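Local coordinates for protein carbohydrate binding family 6 (Clostridium thermocellum, PDB 5A8D) that probably hydrolyses terminal alpha-L-arabinofuranoside linkages in plant cell-wall polysaccharides, as a glycoside hydrolase of family 43, at residues 283-288 / 298-303; 66-71 / 88-93; 29-34 / 157-162. All blocks are in the same frame, centred on the assembly; numbering follows the deposited sequence.

Contact 1: 283-288 / 298-303; sequences HNRTVA and QRNVCI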
loop_
_atom_site.group_PDB
_atom_site.type_symbol
_atom_site.label_atom_id
_atom_site.label_comp_id
_atom_site.label_asym_id
_atom_site.label_seq_id
_atom_site.Cartn_x
_atom_site.Cartn_y
_atom_site.Cartn_z
ATOM N N HIS A 283 28.298 -17.430 47.581
ATOM C CA HIS A 283 28.024 -18.483 48.575
ATOM C C HIS A 283 26.862 -19.285 47.990
ATOM O O HIS A 283 25.865 -18.725 47.546
ATOM C CB HIS A 283 27.755 -17.879 49.985
ATOM C CG HIS A 283 27.428 -18.878 51.061
ATOM N ND1 HIS A 283 28.380 -19.429 51.897
ATOM C CD2 HIS A 283 26.239 -19.377 51.472
ATOM C CE1 HIS A 283 27.795 -20.257 52.746
ATOM N NE2 HIS A 283 26.500 -20.251 52.508
ATOM N N ASN A 284 27.012 -20.607 47.950
ATOM C CA ASN A 284 25.933 -21.447 47.436
ATOM C C ASN A 284 26.192 -22.884 47.880
ATOM O O ASN A 284 27.035 -23.549 47.299
ATOM C CB ASN A 284 25.838 -21.325 45.924
ATOM C CG ASN A 284 24.642 -22.078 45.326
ATOM O OD1 ASN A 284 24.440 -23.260 45.608
ATOM N ND2 ASN A 284 23.889 -21.413 44.444
ATOM N N ARG A 285 25.475 -23.315 48.930
ATOM C CA ARG A 285 25.576 -24.693 49.476
ATOM C C ARG A 285 25.372 -25.759 48.420
ATOM O O ARG A 285 26.173 -26.698 48.328
ATOM C CB ARG A 285 24.546 -24.946 50.591
ATOM C CG ARG A 285 24.854 -24.297 51.936
ATOM C CD ARG A 285 23.613 -24.201 52.850
ATOM N NE ARG A 285 23.393 -22.846 53.398
ATOM C CZ ARG A 285 22.941 -21.791 52.702
ATOM N NH1 ARG A 285 22.683 -21.891 51.396
ATOM N NH2 ARG A 285 22.786 -20.606 53.304
ATOM N N THR A 286 24.323 -25.597 47.614
ATOM C CA THR A 286 23.965 -26.571 46.590
ATOM C C THR A 286 25.073 -26.730 45.570
ATOM O O THR A 286 25.538 -27.836 45.333
ATOM C CB THR A 286 22.669 -26.178 45.828
ATOM O OG1 THR A 286 21.639 -25.822 46.760
ATOM C CG2 THR A 286 22.189 -27.325 44.931
ATOM N N VAL A 287 25.524 -25.610 44.999
ATOM C CA VAL A 287 26.608 -25.634 44.021
ATOM C C VAL A 287 27.878 -26.181 44.628
ATOM O O VAL A 287 28.556 -26.970 43.967
ATOM C CB VAL A 287 26.904 -24.232 43.406
ATOM C CG1 VAL A 287 28.198 -24.246 42.597
ATOM C CG2 VAL A 287 25.749 -23.798 42.520
ATOM N N ALA A 288 28.228 -25.746 45.855
ATOM C CA ALA A 288 29.456 -26.239 46.492
ATOM C C ALA A 288 29.398 -27.745 46.700
ATOM O O ALA A 288 30.407 -28.431 46.497
ATOM C CB ALA A 288 29.731 -25.531 47.812
ATOM N N GLN A 298 35.874 -22.578 55.142
ATOM C CA GLN A 298 34.890 -21.513 54.876
ATOM C C GLN A 298 33.886 -21.943 53.791
ATOM O O GLN A 298 34.097 -21.698 52.594
ATOM C CB GLN A 298 35.568 -20.160 54.527
ATOM C CG GLN A 298 34.783 -18.900 54.905
ATOM C CD GLN A 298 35.661 -17.740 55.431
ATOM O OE1 GLN A 298 36.037 -17.710 56.615
ATOM N NE2 GLN A 298 35.953 -16.759 54.562
ATOM N N ARG A 299 32.814 -22.619 54.226
ATOM C CA ARG A 299 31.588 -22.787 53.415
ATOM C C ARG A 299 31.839 -23.835 52.281
ATOM O O ARG A 299 32.668 -24.686 52.548
ATOM C CB ARG A 299 31.087 -21.357 53.097
ATOM C CG ARG A 299 30.726 -20.579 54.375
ATOM C CD ARG A 299 29.999 -21.458 55.422
ATOM N NE ARG A 299 28.970 -20.790 56.231
ATOM C CZ ARG A 299 27.649 -21.037 56.197
ATOM N NH1 ARG A 299 27.104 -21.948 55.388
ATOM N NH2 ARG A 299 26.847 -20.347 56.995
ATOM N N ASN A 300 31.196 -23.948 51.108
ATOM C CA ASN A 300 30.029 -23.243 50.537
ATOM C C ASN A 300 30.304 -21.975 49.718
ATOM O O ASN A 300 29.397 -21.471 49.086
ATOM C CB ASN A 300 28.855 -23.053 51.499
ATOM C CG ASN A 300 28.355 -24.340 52.097
ATOM O OD1 ASN A 300 27.726 -24.303 53.145
ATOM N ND2 ASN A 300 28.631 -25.471 51.461
ATOM N N VAL A 301 31.551 -21.505 49.714
ATOM C CA VAL A 301 31.963 -20.347 48.909
ATOM C C VAL A 301 32.550 -20.840 47.614
ATOM O O VAL A 301 33.575 -21.499 47.625
ATOM C CB VAL A 301 33.009 -19.535 49.605
ATOM C CG1 VAL A 301 33.506 -18.392 48.686
ATOM C CG2 VAL A 301 32.358 -18.944 50.855
ATOM N N CYS A 302 31.903 -20.476 46.520
ATOM C CA CYS A 302 32.258 -20.968 45.193
ATOM C C CYS A 302 33.053 -19.887 44.503
ATOM O O CYS A 302 32.770 -18.697 44.686
ATOM C CB CYS A 302 30.989 -21.225 44.424
ATOM S SG CYS A 302 29.952 -22.506 45.251
ATOM N N ILE A 303 33.984 -20.308 43.645
ATOM C CA ILE A 303 34.789 -19.373 42.869
ATOM C C ILE A 303 34.737 -19.798 41.403
ATOM O O ILE A 303 35.089 -20.936 41.074
ATOM C CB ILE A 303 36.230 -19.341 43.365
ATOM C CG1 ILE A 303 36.296 -18.903 44.834
ATOM C CG2 ILE A 303 37.097 -18.405 42.470
ATOM C CD1 ILE A 303 37.649 -19.263 45.458
#
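Asn284 N donates to Asn300 O at 2.8 Å. The CA of His283 adds a C-H...O contact to the same oxygen. His283 and Val301 form an antiparallel, non-hydrogen-bonded pair, and both side chains project on one face of the sheet.

The polar side chains gather round the His283 imidazole. Its CG stands anti to the backbone N (chi1 178°), and the ring reaches Arg299 and Asn300. Its CE1 lies 3.2 Å from Asn300 CB and over one face of the Arg299 guanidinium. The two planes are almost perpendicular, at 86°. On another side, His283 NE2 sits over the centre of the Arg285 guanidinium. The two arginines are close, with Arg285 NE and Arg299 NH1 4.3 Å apart. Asn300 OD1 lies beside both: it takes a weak bond from Arg299 NH1 and touches Arg285 CG at 3.1 Å. Arg299 is poorly ordered and His283 has a second conformer, so these details are less certain.

The apolar part is smaller. Cys302 SG packs on Val287 CG1 at 3.6 Å and on Ala288 CB. Ala288 CB also rests on Asn300 CA.

Capping fixes the turn into the helix. Asn284 OD1 accepts from Val287 N at 2.7 Å, with the donor above the carbonyl plane. Asn284 ND2 is held by Gln258. A cis peptide precedes Asn300, where the chain enters strand 301-308.

This is an N-capped short helix at the end of a strand, packed on the neighbouring antiparallel strand of one blade of the five-bladed beta-propeller of family 43.

Contact 2: 66-71 / 88-93; sequences YNIPDI and VFNAKR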
loop_
_atom_site.group_PDB
_atom_site.type_symbol
_atom_site.label_atom_id
_atom_site.label_comp_id
_atom_site.label_asym_id
_atom_site.label_seq_id
_atom_site.Cartn_x
_atom_site.Cartn_y
_atom_site.Cartn_z
ATOM N N TYR A 66 27.081 -24.859 68.065
ATOM C CA TYR A 66 27.666 -24.187 66.887
ATOM C C TYR A 66 27.288 -22.710 66.904
ATOM O O TYR A 66 26.102 -22.392 67.052
ATOM C CB TYR A 66 27.082 -24.837 65.621
ATOM C CG TYR A 66 27.673 -24.431 64.271
ATOM C CD1 TYR A 66 27.251 -23.267 63.614
ATOM C CD2 TYR A 66 28.602 -25.250 63.618
ATOM C CE1 TYR A 66 27.764 -22.917 62.372
ATOM C CE2 TYR A 66 29.120 -24.908 62.375
ATOM C CZ TYR A 66 28.699 -23.743 61.758
ATOM O OH TYR A 66 29.224 -23.417 60.535
ATOM N N ASN A 67 28.278 -21.817 66.764
ATOM C CA ASN A 67 28.028 -20.361 66.701
ATOM C C ASN A 67 29.279 -19.479 66.521
ATOM O O ASN A 67 30.377 -19.955 66.302
ATOM C CB ASN A 67 27.301 -19.889 67.990
ATOM C CG ASN A 67 26.082 -19.022 67.707
ATOM O OD1 ASN A 67 26.032 -17.855 68.098
ATOM N ND2 ASN A 67 25.088 -19.594 67.043
ATOM N N ILE A 68 29.009 -18.181 66.533
ATOM C CA ILE A 68 29.851 -17.046 67.024
ATOM C C ILE A 68 29.768 -16.015 65.912
ATOM O O ILE A 68 30.383 -16.251 64.869
ATOM C CB ILE A 68 31.331 -17.287 67.470
ATOM C CG1 ILE A 68 31.948 -15.992 68.066
ATOM C CG2 ILE A 68 32.277 -17.669 66.321
ATOM C CD1 ILE A 68 31.042 -15.126 68.926
ATOM N N PRO A 69 28.952 -14.945 66.111
ATOM C CA PRO A 69 28.651 -13.849 65.197
ATOM C C PRO A 69 29.798 -12.861 64.916
ATOM O O PRO A 69 30.137 -12.014 65.753
ATOM C CB PRO A 69 27.527 -13.085 65.898
ATOM C CG PRO A 69 26.912 -14.045 66.841
ATOM C CD PRO A 69 27.963 -15.010 67.229
ATOM N N ASP A 70 30.339 -12.914 63.716
ATOM C CA ASP A 70 31.588 -12.253 63.467
ATOM C C ASP A 70 31.882 -12.254 61.951
ATOM O O ASP A 70 31.028 -12.614 61.177
ATOM C CB ASP A 70 32.708 -12.931 64.294
ATOM C CG ASP A 70 33.063 -14.356 63.839
ATOM O OD1 ASP A 70 32.484 -14.850 62.862
ATOM O OD2 ASP A 70 33.999 -14.952 64.455
ATOM N N ILE A 71 33.064 -11.806 61.557
ATOM C CA ILE A 71 33.584 -12.020 60.239
ATOM C C ILE A 71 34.908 -12.791 60.351
ATOM O O ILE A 71 35.745 -12.456 61.161
ATOM C CB ILE A 71 33.830 -10.674 59.532
ATOM C CG1 ILE A 71 32.469 -9.977 59.344
ATOM C CG2 ILE A 71 34.569 -10.873 58.218
ATOM C CD1 ILE A 71 32.520 -8.544 58.943
ATOM N N VAL A 88 38.322 -12.163 62.263
ATOM C CA VAL A 88 39.056 -10.902 62.119
ATOM C C VAL A 88 38.303 -9.701 62.693
ATOM O O VAL A 88 38.902 -8.632 62.884
ATOM C CB VAL A 88 39.494 -10.674 60.651
ATOM C CG1 VAL A 88 40.280 -11.869 60.105
ATOM C CG2 VAL A 88 38.338 -10.353 59.716
ATOM N N PHE A 89 37.005 -9.862 62.955
ATOM C CA PHE A 89 36.184 -8.789 63.486
ATOM C C PHE A 89 35.007 -9.415 64.211
ATOM O O PHE A 89 34.385 -10.337 63.686
ATOM C CB PHE A 89 35.641 -7.936 62.343
ATOM C CG PHE A 89 34.783 -6.764 62.811
ATOM C CD1 PHE A 89 35.341 -5.720 63.512
ATOM C CD2 PHE A 89 33.428 -6.748 62.553
ATOM C CE1 PHE A 89 34.557 -4.647 63.952
ATOM C CE2 PHE A 89 32.634 -5.670 62.946
ATOM C CZ PHE A 89 33.200 -4.637 63.667
ATOM N N ASN A 90 34.710 -8.887 65.390
ATOM C CA ASN A 90 33.566 -9.279 66.184
ATOM C C ASN A 90 32.921 -7.974 66.638
ATOM O O ASN A 90 33.525 -7.255 67.378
ATOM C CB ASN A 90 34.073 -10.114 67.343
ATOM C CG ASN A 90 32.988 -10.529 68.293
ATOM O OD1 ASN A 90 32.222 -9.715 68.756
ATOM N ND2 ASN A 90 32.920 -11.842 68.577
ATOM N N ALA A 91 31.718 -7.679 66.150
ATOM C CA ALA A 91 31.063 -6.372 66.415
ATOM C C ALA A 91 30.970 -6.047 67.911
ATOM O O ALA A 91 31.172 -4.891 68.356
ATOM C CB ALA A 91 29.677 -6.364 65.800
ATOM N N LYS A 92 30.706 -7.057 68.734
ATOM C CA LYS A 92 30.507 -6.811 70.181
ATOM C C LYS A 92 31.803 -6.383 70.868
ATOM O O LYS A 92 31.790 -5.510 71.736
ATOM C CB LYS A 92 29.969 -8.058 70.871
ATOM C CG LYS A 92 28.565 -8.402 70.443
ATOM C CD LYS A 92 27.970 -9.509 71.304
ATOM C CE LYS A 92 26.450 -9.545 71.186
ATOM N NZ LYS A 92 25.991 -9.827 69.782
ATOM N N ARG A 93 32.906 -6.998 70.496
ATOM C CA ARG A 93 34.211 -6.683 71.060
ATOM C C ARG A 93 34.889 -5.500 70.360
ATOM O O ARG A 93 35.697 -4.807 70.980
ATOM C CB ARG A 93 35.133 -7.916 70.977
ATOM C CG ARG A 93 36.464 -7.766 71.722
ATOM C CD ARG A 93 37.447 -8.926 71.528
ATOM N NE ARG A 93 37.973 -8.977 70.155
ATOM C CZ ARG A 93 37.662 -9.887 69.224
ATOM N NH1 ARG A 93 36.811 -10.894 69.474
ATOM N NH2 ARG A 93 38.211 -9.792 68.010
HETATM O O HOH W 1 30.097 -9.385 64.705
HETATM O O HOH W 2 29.629 -11.849 68.397
#
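Ile71 and Phe89 make the tight part of this contact, as an antiparallel hydrogen-bonded pair. Ile71 N donates to Phe89 O at 2.9 Å. Ile71 O receives Val88 N at 2.8 Å, and a weak, longer bond from Phe89 N. Val88 and Phe89 thus both face Ile71. The side chains follow this pattern. Ile71 CD1 meets Phe89 CD2 at 4.1 Å, while Ile71 CG2 meets Val88 CG2. Leu115 touches both Ile71 and Phe89. Asp70 CB lies close to Phe89 O, at 3.1 Å.

On the Pro69 side of Asp70 the two segments part, and water fills in. One water donates to Pro69 O and accepts from Ala91 N, 2.8 Å from each. A second donates to Pro69 O and weakly to Asn90 OD1. Direct contact here is slight: the exposed Ile68 brings CD1 to 3.8 Å from Asn90 ND2. Asn90 is turned to the helix that follows. Its OD1 accepts from Arg93 N at 3.3 Å and weakly from Lys92 N, and its ND2 bonds weakly to Glu87.

The arrangement is a classic beta bulge near the open end of hairpin 70-76/83-89, followed by an Asn N-cap, in a four-stranded propeller blade.

Contact 3: 29-34 / 157-162; sequences YPIFSQ and NMWLFD. With SO4 (sulfate ion), chain C.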
loop_
_atom_site.group_PDB
_atom_site.type_symbol
_atom_site.label_atom_id
_atom_site.label_comp_id
_atom_site.label_asym_id
_atom_site.label_seq_id
_atom_site.Cartn_x
_atom_site.Cartn_y
_atom_site.Cartn_z
ATOM N N TYR A 29 12.734 -8.231 58.256
ATOM C CA TYR A 29 13.810 -9.071 58.788
ATOM C C TYR A 29 13.637 -10.571 58.467
ATOM O O TYR A 29 14.594 -11.239 58.100
ATOM C CB TYR A 29 13.911 -8.821 60.321
ATOM C CG TYR A 29 15.122 -9.427 60.973
ATOM C CD1 TYR A 29 15.080 -10.704 61.516
ATOM C CD2 TYR A 29 16.290 -8.677 61.136
ATOM C CE1 TYR A 29 16.194 -11.259 62.143
ATOM C CE2 TYR A 29 17.406 -9.229 61.745
ATOM C CZ TYR A 29 17.352 -10.506 62.250
ATOM O OH TYR A 29 18.459 -11.032 62.854
ATOM N N PRO A 30 12.398 -11.098 58.532
ATOM C CA PRO A 30 12.257 -12.520 58.140
ATOM C C PRO A 30 12.742 -12.885 56.758
ATOM O O PRO A 30 13.068 -14.072 56.540
ATOM C CB PRO A 30 10.770 -12.752 58.229
ATOM C CG PRO A 30 10.328 -11.807 59.283
ATOM C CD PRO A 30 11.164 -10.584 59.111
ATOM N N ILE A 31 12.846 -11.917 55.837
ATOM C CA ILE A 31 13.345 -12.228 54.504
ATOM C C ILE A 31 14.724 -11.666 54.226
ATOM O O ILE A 31 15.445 -12.204 53.396
ATOM C CB ILE A 31 12.388 -11.857 53.377
ATOM C CG1 ILE A 31 12.133 -10.356 53.328
ATOM C CG2 ILE A 31 11.064 -12.609 53.496
ATOM C CD1 ILE A 31 11.569 -9.927 51.990
ATOM N N PHE A 32 15.100 -10.559 54.866
ATOM C CA PHE A 32 16.445 -10.031 54.595
ATOM C C PHE A 32 17.528 -10.534 55.527
ATOM O O PHE A 32 18.724 -10.315 55.249
ATOM C CB PHE A 32 16.469 -8.491 54.496
ATOM C CG PHE A 32 16.347 -7.720 55.801
ATOM C CD1 PHE A 32 17.368 -7.643 56.750
ATOM C CD2 PHE A 32 15.232 -6.895 56.008
ATOM C CE1 PHE A 32 17.238 -6.891 57.891
ATOM C CE2 PHE A 32 15.108 -6.142 57.143
ATOM C CZ PHE A 32 16.111 -6.143 58.108
ATOM N N SER A 33 17.146 -11.167 56.636
ATOM C CA SER A 33 18.115 -11.608 57.621
ATOM C C SER A 33 19.197 -12.452 57.015
ATOM O O SER A 33 18.909 -13.378 56.265
ATOM C CB SER A 33 17.452 -12.423 58.717
ATOM O OG SER A 33 18.412 -13.111 59.520
ATOM N N GLN A 34 20.446 -12.114 57.321
ATOM C CA GLN A 34 21.587 -12.950 56.945
ATOM C C GLN A 34 22.072 -13.895 58.079
ATOM O O GLN A 34 23.211 -14.419 58.041
ATOM C CB GLN A 34 22.743 -12.066 56.472
ATOM C CG GLN A 34 22.406 -11.150 55.299
ATOM C CD GLN A 34 22.022 -11.898 54.047
ATOM O OE1 GLN A 34 22.802 -12.638 53.443
ATOM N NE2 GLN A 34 20.749 -11.753 53.665
ATOM N N ASN A 157 10.345 1.152 52.154
ATOM C CA ASN A 157 10.778 -0.158 52.633
ATOM C C ASN A 157 12.159 -0.559 52.176
ATOM O O ASN A 157 12.416 -1.708 51.734
ATOM C CB ASN A 157 9.759 -1.242 52.258
ATOM C CG ASN A 157 8.409 -1.012 52.912
ATOM O OD1 ASN A 157 8.310 -0.800 54.124
ATOM N ND2 ASN A 157 7.378 -1.065 52.126
ATOM N N MET A 158 13.098 0.369 52.319
ATOM C CA MET A 158 14.455 0.060 51.976
ATOM C C MET A 158 15.117 -0.644 53.146
ATOM O O MET A 158 14.729 -0.456 54.278
ATOM C CB MET A 158 15.257 1.321 51.647
ATOM C CG MET A 158 16.701 0.986 51.183
ATOM S SD MET A 158 17.309 2.334 50.283
ATOM C CE MET A 158 17.373 3.545 51.558
ATOM N N TRP A 159 16.051 -1.534 52.853
ATOM C CA TRP A 159 16.922 -2.253 53.816
ATOM C C TRP A 159 18.315 -1.705 53.795
ATOM O O TRP A 159 18.851 -1.510 52.666
ATOM C CB TRP A 159 17.005 -3.751 53.402
ATOM C CG TRP A 159 15.648 -4.352 53.303
ATOM C CD1 TRP A 159 14.515 -3.968 53.973
ATOM C CD2 TRP A 159 15.268 -5.479 52.498
ATOM N NE1 TRP A 159 13.462 -4.780 53.623
ATOM C CE2 TRP A 159 13.901 -5.710 52.713
ATOM C CE3 TRP A 159 15.960 -6.308 51.614
ATOM C CZ2 TRP A 159 13.204 -6.736 52.060
ATOM C CZ3 TRP A 159 15.280 -7.313 50.972
ATOM C CH2 TRP A 159 13.925 -7.524 51.189
ATOM N N LEU A 160 18.948 -1.559 54.979
ATOM C CA LEU A 160 20.296 -0.985 55.098
ATOM C C LEU A 160 21.190 -1.973 55.838
ATOM O O LEU A 160 21.157 -2.043 57.067
ATOM C CB LEU A 160 20.237 0.337 55.871
ATOM C CG LEU A 160 20.261 1.672 55.113
ATOM C CD1 LEU A 160 19.452 1.661 53.836
ATOM C CD2 LEU A 160 19.793 2.790 56.032
ATOM N N PHE A 161 21.986 -2.746 55.092
ATOM C CA PHE A 161 22.889 -3.711 55.747
ATOM C C PHE A 161 24.046 -4.211 54.908
ATOM O O PHE A 161 24.950 -4.805 55.493
ATOM C CB PHE A 161 22.141 -4.946 56.352
ATOM C CG PHE A 161 21.598 -5.923 55.325
ATOM C CD1 PHE A 161 22.392 -6.972 54.878
ATOM C CD2 PHE A 161 20.302 -5.823 54.858
ATOM C CE1 PHE A 161 21.948 -7.888 53.945
ATOM C CE2 PHE A 161 19.835 -6.749 53.912
ATOM C CZ PHE A 161 20.662 -7.761 53.458
ATOM N N ASP A 162 23.996 -4.081 53.562
ATOM C CA ASP A 162 24.960 -4.760 52.708
ATOM C C ASP A 162 25.671 -3.736 51.789
ATOM O O ASP A 162 25.298 -3.558 50.633
ATOM C CB ASP A 162 24.433 -5.967 51.918
ATOM C CG ASP A 162 23.129 -5.728 51.206
ATOM O OD1 ASP A 162 22.539 -4.625 51.346
ATOM O OD2 ASP A 162 22.659 -6.740 50.551
HETATM S S SO4 C . 7.354 -3.132 49.406
HETATM O O1 SO4 C . 7.706 -3.539 48.022
HETATM O O2 SO4 C . 7.576 -1.660 49.621
HETATM O O3 SO4 C . 8.198 -3.884 50.360
HETATM O O4 SO4 C . 5.903 -3.409 49.596
#
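Phe32, Trp159 and Phe161 form a buried aromatic cluster between the short N-terminal helix 29-32 and the loop before strand 164-167. No hydrogen bond crosses between the two segments.

Phe32 meets both aromatics of the loop. Its CG lies between the backbone N and the carbonyl carbon (chi1 74°), which turns the ring toward them. Its CB sits over the six-membered ring of Trp159, 3.8 Å from the centroid, as a CH-pi contact. This holds for the Trp159 conformer described, one of two. Phe32 CD2 lies over the same face of the indole, 3.6 Å from Trp159 CD1. The Phe32 ring is oblique to the five-membered ring, with planes at 43°. Phe161 meets Phe32 differently. The planes are near parallel, at 19°, but slid apart, with centroids 5.5 Å from each other. The rings barely overlap. Phe161 CE2 lies 3.8 Å from Phe32 CB and also near its CD1.

Ile31 and the CH2 groups of Gln34 extend the cluster. Ile31 CD1 reaches the far end of the indole, 3.5 Å from Trp159 CH2. Gln34 CG packs 3.6 Å from Phe161 CE1, the two side chains crossing at about a right angle.

Neighbours fix the indole. Trp159 NE1 donates to Asp28, and Phe210 meets the ring nearly perpendicularly. Ile31 also packs on Phe307 of a neighbouring subunit.

At the start of the loop, Asn157 ND2 donates to sulfate O2 at 2.6 Å in an almost straight bond. Asn180 and Gln156 also hold this ion, probably from the crystallisation liquor.

Such packing ties the N-terminal helix to a loop between two blades of the family 43 beta-propeller.

All three contacts lie in the propeller, about 20 Å apart between centres, and none touches another. Contacts 1 and 2 each join neighbouring antiparallel strands, or their ends, within a single four-stranded sheet. Both use backbone bonds and an Asn N-cap on a short helix. Contact 1 is partly buried, and its side chains are largely polar and charged. Contact 2 has a buried apolar half and a watery margin. Contact 3 is buried and joins parts far apart in sequence, with rings in place of backbone bonds. Contacts 1 and 3 also lie next to other subunits, whereas no other chain of the assembly touches contact 2.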